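Local coordinates for ATP phosphoribosyltransferase regulatory subunit (Bacillus halodurans, PDB 3OD1), which is probably required, together with HisG, for the first step of histidine biosynthesis and may mediate its feedback regulation by histidine, at residues L269-H274 / G280-G285; V168-A173 / E231-L236. All blocks are in the same frame, centred on the assembly; numbering follows the deposited sequence.

Contact 1 of 2, residues L269-H274 / G280-G285; sequences LTLVLH and GVVFEG
L273 lays its CD1 methyl against V282, 3.8 Å from V282 CB, the two side chains sliding past each other in opposite directions. The setting is the mixed, largely antiparallel sheet of the class-II aminoacyl-tRNA synthetase fold, which HisZ shares with histidyl-tRNA synthetase. Residues 269-274 form the irregular loop that follows strand 265-268, and 280-285 lead into and along strand 281-286; the loop packs side chains against the strand it leads into. No hydrogen bond joins the two segments; side chains hold them together. L271 reaches the same valine from another direction: with its CG anti to the backbone N (chi1 -173°), it sends CD2 to within 3.9 Å of V282 CG2. V282 thus takes one leucine at CB and the other at a methyl. The strand's alternation places V282 and E284 on this side, while F283 points away from the loop, its side chain touching V145, I146 and M149 of helix 139-155, and leaves its backbone to meet the leucines. L273 CD1 lies 3.7 Å from F283 O, and L271 CD2 is 4.0 Å from F283 CA. The extended chain of E284 crosses the leucine ends, its carboxylate beside their methyls. E284 OE2 has Y286 OH as its hydrogen-bond partner and also lies 3.5 Å from L271 CD1, whereas E284 OE1 stands 3.6 Å from L273 CD2.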
ATOM      1  N   LEU B 269     -15.853  -8.069 -30.767  1.00 34.53           N
ATOM      2  CA  LEU B 269     -16.831  -6.999 -30.850  1.00 34.81           C
ATOM      3  C   LEU B 269     -18.089  -7.319 -30.051  1.00 37.90           C
ATOM      4  O   LEU B 269     -19.015  -6.526 -30.025  1.00 36.34           O
ATOM      5  CB  LEU B 269     -17.159  -6.667 -32.310  1.00 42.30           C
ATOM      6  CG  LEU B 269     -16.218  -5.636 -32.948  1.00 49.99           C
ATOM      7  CD1 LEU B 269     -14.774  -6.029 -32.745  1.00 55.16           C
ATOM      8  CD2 LEU B 269     -16.515  -5.431 -34.439  1.00 47.04           C
ATOM      9  N   THR B 270     -18.125  -8.468 -29.374  1.00 43.53           N
ATOM     10  CA  THR B 270     -19.249  -8.736 -28.474  1.00 39.69           C
ATOM     11  C   THR B 270     -18.975  -8.153 -27.084  1.00 41.12           C
ATOM     12  O   THR B 270     -19.839  -8.172 -26.206  1.00 41.64           O
ATOM     13  CB  THR B 270     -19.548 -10.241 -28.332  1.00 35.75           C
ATOM     14  OG1 THR B 270     -18.543 -10.857 -27.529  1.00 40.53           O
ATOM     15  CG2 THR B 270     -19.604 -10.906 -29.708  1.00 32.60           C
ATOM     16  N   LEU B 271     -17.775  -7.619 -26.901  1.00 37.60           N
ATOM     17  CA  LEU B 271     -17.324  -7.217 -25.571  1.00 35.77           C
ATOM     18  C   LEU B 271     -18.089  -6.006 -25.054  1.00 40.60           C
ATOM     19  O   LEU B 271     -18.053  -4.938 -25.658  1.00 40.02           O
ATOM     20  CB  LEU B 271     -15.821  -6.926 -25.587  1.00 42.53           C
ATOM     21  CG  LEU B 271     -15.159  -6.642 -24.236  1.00 45.80           C
ATOM     22  CD1 LEU B 271     -15.201  -7.880 -23.332  1.00 44.83           C
ATOM     23  CD2 LEU B 271     -13.732  -6.172 -24.446  1.00 41.50           C
ATOM     24  N   VAL B 272     -18.793  -6.191 -23.941  1.00 37.95           N
ATOM     25  CA  VAL B 272     -19.457  -5.101 -23.241  1.00 37.56           C
ATOM     26  C   VAL B 272     -18.988  -5.138 -21.787  1.00 41.06           C
ATOM     27  O   VAL B 272     -19.325  -6.064 -21.045  1.00 36.80           O
ATOM     28  CB  VAL B 272     -20.993  -5.258 -23.278  1.00 42.28           C
ATOM     29  CG1 VAL B 272     -21.674  -4.226 -22.350  1.00 40.43           C
ATOM     30  CG2 VAL B 272     -21.526  -5.158 -24.716  1.00 43.56           C
ATOM     31  N   LEU B 273     -18.190  -4.156 -21.375  1.00 39.40           N
ATOM     32  CA  LEU B 273     -17.581  -4.207 -20.039  1.00 30.95           C
ATOM     33  C   LEU B 273     -18.496  -3.607 -18.977  1.00 38.06           C
ATOM     34  O   LEU B 273     -18.301  -3.809 -17.784  1.00 35.32           O
ATOM     35  CB  LEU B 273     -16.216  -3.497 -20.029  1.00 32.91           C
ATOM     36  CG  LEU B 273     -14.998  -4.128 -20.735  1.00 36.10           C
ATOM     37  CD1 LEU B 273     -13.760  -3.254 -20.543  1.00 38.31           C
ATOM     38  CD2 LEU B 273     -14.711  -5.526 -20.214  1.00 37.73           C
ATOM     39  N   HIS B 274     -19.509  -2.872 -19.422  1.00 38.03           N
ATOM     40  CA  HIS B 274     -20.334  -2.089 -18.522  1.00 39.74           C
ATOM     41  C   HIS B 274     -21.536  -1.609 -19.324  1.00 38.28           C
ATOM     42  O   HIS B 274     -21.442  -1.433 -20.539  1.00 41.95           O
ATOM     43  CB  HIS B 274     -19.518  -0.905 -17.992  1.00 39.59           C
ATOM     44  CG  HIS B 274     -20.085  -0.271 -16.760  1.00 38.74           C
ATOM     45  ND1 HIS B 274     -21.190   0.552 -16.790  1.00 39.39           N
ATOM     46  CD2 HIS B 274     -19.685  -0.318 -15.465  1.00 40.50           C
ATOM     47  CE1 HIS B 274     -21.456   0.975 -15.566  1.00 39.02           C
ATOM     48  NE2 HIS B 274     -20.560   0.459 -14.743  1.00 39.93           N
ATOM     49  N   GLY B 280     -16.245   3.964 -25.651  1.00 40.63           N
ATOM     50  CA  GLY B 280     -15.604   3.653 -26.915  1.00 45.09           C
ATOM     51  C   GLY B 280     -14.824   2.362 -26.918  1.00 37.10           C
ATOM     52  O   GLY B 280     -15.362   1.309 -26.591  1.00 38.80           O
ATOM     53  N   VAL B 281     -13.561   2.446 -27.322  1.00 37.31           N
ATOM     54  CA  VAL B 281     -12.657   1.302 -27.287  1.00 36.75           C
ATOM     55  C   VAL B 281     -12.648   0.696 -25.896  1.00 37.44           C
ATOM     56  O   VAL B 281     -12.511   1.415 -24.911  1.00 34.03           O
ATOM     57  CB  VAL B 281     -11.229   1.722 -27.642  1.00 37.28           C
ATOM     58  CG1 VAL B 281     -10.277   0.540 -27.530  1.00 36.88           C
ATOM     59  CG2 VAL B 281     -11.186   2.329 -29.037  1.00 42.58           C
ATOM     60  N   VAL B 282     -12.817  -0.624 -25.831  1.00 34.03           N
ATOM     61  CA  VAL B 282     -12.711  -1.380 -24.586  1.00 32.76           C
ATOM     62  C   VAL B 282     -11.841  -2.605 -24.837  1.00 37.16           C
ATOM     63  O   VAL B 282     -11.755  -3.089 -25.968  1.00 39.97           O
ATOM     64  CB  VAL B 282     -14.097  -1.829 -24.041  1.00 36.96           C
ATOM     65  CG1 VAL B 282     -14.849  -0.641 -23.488  1.00 30.14           C
ATOM     66  CG2 VAL B 282     -14.921  -2.532 -25.135  1.00 38.80           C
ATOM     67  N   PHE B 283     -11.181  -3.083 -23.785  1.00 33.14           N
ATOM     68  CA  PHE B 283     -10.308  -4.240 -23.903  1.00 30.83           C
ATOM     69  C   PHE B 283     -10.168  -4.999 -22.592  1.00 33.91           C
ATOM     70  O   PHE B 283     -10.412  -4.458 -21.511  1.00 33.51           O
ATOM     71  CB  PHE B 283      -8.927  -3.851 -24.444  1.00 32.32           C
ATOM     72  CG  PHE B 283      -8.244  -2.759 -23.671  1.00 32.67           C
ATOM     73  CD1 PHE B 283      -7.397  -3.062 -22.615  1.00 35.76           C
ATOM     74  CD2 PHE B 283      -8.425  -1.425 -24.017  1.00 36.19           C
ATOM     75  CE1 PHE B 283      -6.754  -2.056 -21.899  1.00 32.77           C
ATOM     76  CE2 PHE B 283      -7.781  -0.410 -23.301  1.00 28.29           C
ATOM     77  CZ  PHE B 283      -6.955  -0.729 -22.239  1.00 28.36           C
ATOM     78  N   GLU B 284      -9.779  -6.262 -22.701  1.00 36.06           N
ATOM     79  CA  GLU B 284      -9.462  -7.050 -21.523  1.00 41.48           C
ATOM     80  C   GLU B 284      -8.390  -8.068 -21.850  1.00 40.37           C
ATOM     81  O   GLU B 284      -8.308  -8.548 -22.984  1.00 35.50           O
ATOM     82  CB  GLU B 284     -10.715  -7.718 -20.958  1.00 42.49           C
ATOM     83  CG  GLU B 284     -11.351  -8.701 -21.891  1.00 46.38           C
ATOM     84  CD  GLU B 284     -12.618  -9.300 -21.314  1.00 46.93           C
ATOM     85  OE1 GLU B 284     -13.119  -8.788 -20.284  1.00 43.82           O
ATOM     86  OE2 GLU B 284     -13.102 -10.285 -21.897  1.00 43.91           O
ATOM     87  N   GLY B 285      -7.559  -8.385 -20.857  1.00 34.29           N
ATOM     88  CA  GLY B 285      -6.434  -9.270 -21.067  1.00 32.27           C
ATOM     89  C   GLY B 285      -6.644 -10.596 -20.372  1.00 35.21           C
ATOM     90  O   GLY B 285      -7.196 -10.639 -19.270  1.00 35.91           O
TER

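Contact 2 of 2, residues V168-A173 / E231-L236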
ATOM      1  N   VAL B 168     -17.550   0.036 -27.766  1.00 39.85           N
ATOM      2  CA  VAL B 168     -18.888   0.431 -27.340  1.00 41.49           C
ATOM      3  C   VAL B 168     -19.671   1.093 -28.474  1.00 44.28           C
ATOM      4  O   VAL B 168     -20.884   0.908 -28.588  1.00 39.97           O
ATOM      5  CB  VAL B 168     -18.833   1.398 -26.138  1.00 42.95           C
ATOM      6  CG1 VAL B 168     -20.189   2.076 -25.919  1.00 48.14           C
ATOM      7  CG2 VAL B 168     -18.401   0.660 -24.898  1.00 37.34           C
ATOM      8  N   GLY B 169     -18.975   1.868 -29.302  1.00 38.01           N
ATOM      9  CA  GLY B 169     -19.620   2.603 -30.373  1.00 38.67           C
ATOM     10  C   GLY B 169     -20.154   1.655 -31.433  1.00 43.48           C
ATOM     11  O   GLY B 169     -21.269   1.830 -31.943  1.00 43.74           O
ATOM     12  N   TYR B 170     -19.362   0.643 -31.775  1.00 39.06           N
ATOM     13  CA  TYR B 170     -19.822  -0.324 -32.756  1.00 42.75           C
ATOM     14  C   TYR B 170     -21.092  -1.038 -32.277  1.00 43.67           C
ATOM     15  O   TYR B 170     -22.104  -1.070 -32.984  1.00 45.45           O
ATOM     16  CB  TYR B 170     -18.731  -1.331 -33.119  1.00 44.49           C
ATOM     17  CG  TYR B 170     -19.201  -2.294 -34.182  1.00 47.67           C
ATOM     18  CD1 TYR B 170     -19.109  -1.965 -35.529  1.00 52.77           C
ATOM     19  CD2 TYR B 170     -19.776  -3.514 -33.841  1.00 47.16           C
ATOM     20  CE1 TYR B 170     -19.554  -2.830 -36.517  1.00 52.12           C
ATOM     21  CE2 TYR B 170     -20.232  -4.396 -34.829  1.00 45.36           C
ATOM     22  CZ  TYR B 170     -20.114  -4.039 -36.164  1.00 49.15           C
ATOM     23  OH  TYR B 170     -20.552  -4.891 -37.150  1.00 54.22           O
ATOM     24  N   VAL B 171     -21.031  -1.608 -31.075  1.00 42.55           N
ATOM     25  CA  VAL B 171     -22.173  -2.299 -30.483  1.00 42.29           C
ATOM     26  C   VAL B 171     -23.413  -1.406 -30.461  1.00 48.01           C
ATOM     27  O   VAL B 171     -24.472  -1.786 -30.961  1.00 49.88           O
ATOM     28  CB  VAL B 171     -21.864  -2.780 -29.041  1.00 52.12           C
ATOM     29  CG1 VAL B 171     -23.106  -3.385 -28.397  1.00 51.95           C
ATOM     30  CG2 VAL B 171     -20.731  -3.788 -29.050  1.00 53.01           C
ATOM     31  N   ASN B 172     -23.285  -0.214 -29.886  1.00 42.95           N
ATOM     32  CA  ASN B 172     -24.439   0.683 -29.785  1.00 41.31           C
ATOM     33  C   ASN B 172     -25.023   1.066 -31.148  1.00 48.68           C
ATOM     34  O   ASN B 172     -26.245   1.058 -31.323  1.00 51.38           O
ATOM     35  CB  ASN B 172     -24.109   1.926 -28.951  1.00 43.83           C
ATOM     36  CG  ASN B 172     -23.858   1.595 -27.482  1.00 53.45           C
ATOM     37  OD1 ASN B 172     -23.959   0.439 -27.066  1.00 56.11           O
ATOM     38  ND2 ASN B 172     -23.534   2.613 -26.691  1.00 60.29           N
ATOM     39  N   ALA B 173     -24.166   1.386 -32.115  1.00 49.17           N
ATOM     40  CA  ALA B 173     -24.654   1.763 -33.449  1.00 52.14           C
ATOM     41  C   ALA B 173     -25.456   0.639 -34.094  1.00 52.06           C
ATOM     42  O   ALA B 173     -26.529   0.874 -34.660  1.00 58.88           O
ATOM     43  CB  ALA B 173     -23.502   2.183 -34.361  1.00 49.86           C
ATOM     44  N   GLU B 231     -13.253  -6.524 -40.740  1.00 62.91           N
ATOM     45  CA  GLU B 231     -13.758  -6.473 -42.108  1.00 66.59           C
ATOM     46  C   GLU B 231     -15.178  -7.026 -42.179  1.00 68.86           C
ATOM     47  O   GLU B 231     -16.073  -6.384 -42.730  1.00 68.39           O
ATOM     48  CB  GLU B 231     -12.818  -7.214 -43.054  1.00 69.19           C
ATOM     49  CG  GLU B 231     -11.394  -6.690 -43.002  1.00 71.57           C
ATOM     50  CD  GLU B 231     -11.338  -5.174 -43.085  1.00 77.37           C
ATOM     51  OE1 GLU B 231     -12.171  -4.588 -43.808  1.00 80.09           O
ATOM     52  OE2 GLU B 231     -10.462  -4.568 -42.428  1.00 73.00           O
ATOM     53  N   GLU B 232     -15.384  -8.204 -41.593  1.00 68.67           N
ATOM     54  CA  GLU B 232     -16.715  -8.796 -41.502  1.00 68.17           C
ATOM     55  C   GLU B 232     -17.674  -7.888 -40.722  1.00 67.85           C
ATOM     56  O   GLU B 232     -18.890  -7.940 -40.907  1.00 60.14           O
ATOM     57  CB  GLU B 232     -16.643 -10.173 -40.835  1.00 70.69           C
ATOM     58  CG  GLU B 232     -15.239 -10.768 -40.765  1.00 79.05           C
ATOM     59  CD  GLU B 232     -14.964 -11.787 -41.858  1.00 90.75           C
ATOM     60  OE1 GLU B 232     -14.976 -11.413 -43.051  1.00 96.35           O
ATOM     61  OE2 GLU B 232     -14.727 -12.968 -41.522  1.00 93.07           O
ATOM     62  N   ALA B 233     -17.126  -7.057 -39.840  1.00 68.00           N
ATOM     63  CA  ALA B 233     -17.963  -6.163 -39.050  1.00 63.75           C
ATOM     64  C   ALA B 233     -18.553  -5.059 -39.924  1.00 59.97           C
ATOM     65  O   ALA B 233     -19.651  -4.558 -39.659  1.00 53.56           O
ATOM     66  CB  ALA B 233     -17.173  -5.574 -37.874  1.00 55.00           C
ATOM     67  N   ARG B 234     -17.823  -4.684 -40.969  1.00 65.48           N
ATOM     68  CA  ARG B 234     -18.263  -3.604 -41.857  1.00 71.24           C
ATOM     69  C   ARG B 234     -19.610  -3.890 -42.536  1.00 65.35           C
ATOM     70  O   ARG B 234     -20.383  -2.974 -42.803  1.00 64.93           O
ATOM     71  CB  ARG B 234     -17.192  -3.285 -42.907  1.00 76.06           C
ATOM     72  CG  ARG B 234     -15.940  -2.642 -42.332  1.00 76.18           C
ATOM     73  CD  ARG B 234     -14.998  -2.170 -43.422  1.00 78.27           C
ATOM     74  NE  ARG B 234     -13.611  -2.494 -43.105  1.00 82.52           N
ATOM     75  CZ  ARG B 234     -12.812  -1.744 -42.350  1.00 79.23           C
ATOM     76  NH1 ARG B 234     -11.565  -2.130 -42.123  1.00 76.73           N
ATOM     77  NH2 ARG B 234     -13.256  -0.610 -41.824  1.00 77.59           N
ATOM     78  N   GLY B 235     -19.893  -5.165 -42.787  1.00 64.86           N
ATOM     79  CA  GLY B 235     -21.103  -5.555 -43.490  1.00 68.98           C
ATOM     80  C   GLY B 235     -22.382  -5.473 -42.675  1.00 68.73           C
ATOM     81  O   GLY B 235     -23.487  -5.491 -43.237  1.00 65.52           O
ATOM     82  N   LEU B 236     -22.243  -5.366 -41.355  1.00 57.61           N
ATOM     83  CA  LEU B 236     -23.401  -5.413 -40.461  1.00 54.99           C
ATOM     84  C   LEU B 236     -24.025  -4.058 -40.176  1.00 57.33           C
ATOM     85  O   LEU B 236     -25.151  -3.987 -39.687  1.00 57.72           O
ATOM     86  CB  LEU B 236     -23.031  -6.077 -39.133  1.00 59.71           C
ATOM     87  CG  LEU B 236     -22.674  -7.554 -39.236  1.00 59.03           C
ATOM     88  CD1 LEU B 236     -22.472  -8.124 -37.852  1.00 52.43           C
ATOM     89  CD2 LEU B 236     -23.783  -8.294 -39.982  1.00 59.92           C
TER
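Y170 extends its side chain from helix 168-179 with CG anti to the backbone N (chi1 -178°), and its second torsion turns the ring so that A233 O lies at its edge, near the ring plane. The phenol OH donates a 2.7 Å hydrogen bond to A233 O. It comes in well off the line of the carbonyl, with a C=O...OH angle of 117°, and tilted 17° from the carbonyl plane. That oxygen also accepts from L236 N, so two donors share it. A233 CB, at 3.5 Å, and L236 CB, at 3.4 Å, lie beside Y170 OH, with the leucine side chain crossing the tyrosine at about a right angle. The ring itself packs on the alanine, Y170 CZ being 3.7 Å from A233 CB. L246 of helix 240-258 touches both Y170 and A233. A phenylalanine here would probably keep the ring packing but leave A233 O without its side-chain donor, so that segment 231-236 would be tied less firmly to helix 168-179. The arrangement is a tyrosine hydroxyl bonded to a main-chain carbonyl of segment 231-236, linking it to helix 168-179 within the histidyl-tRNA synthetase-like region of HisZ.

The centres of contacts 1 and 2 lie about 13 Å apart, on the same side of the chain's centre, and all four segments belong to the histidyl-tRNA synthetase-like region. Contact 2, whose segments are separated by a mostly helical stretch, closes before contact 1 opens. Strands 162-167 and 281-286 are antiparallel neighbours in the mixed sheet, and helix 168-179 starts directly where the first of them ends. There G280 O lies 2.8 Å from V168 N, a probable hydrogen bond. L269 makes a second junction, its CD2 packing on both A233 and Y170. Through these two links the sheet is joined to the helices that follow strand 162-167.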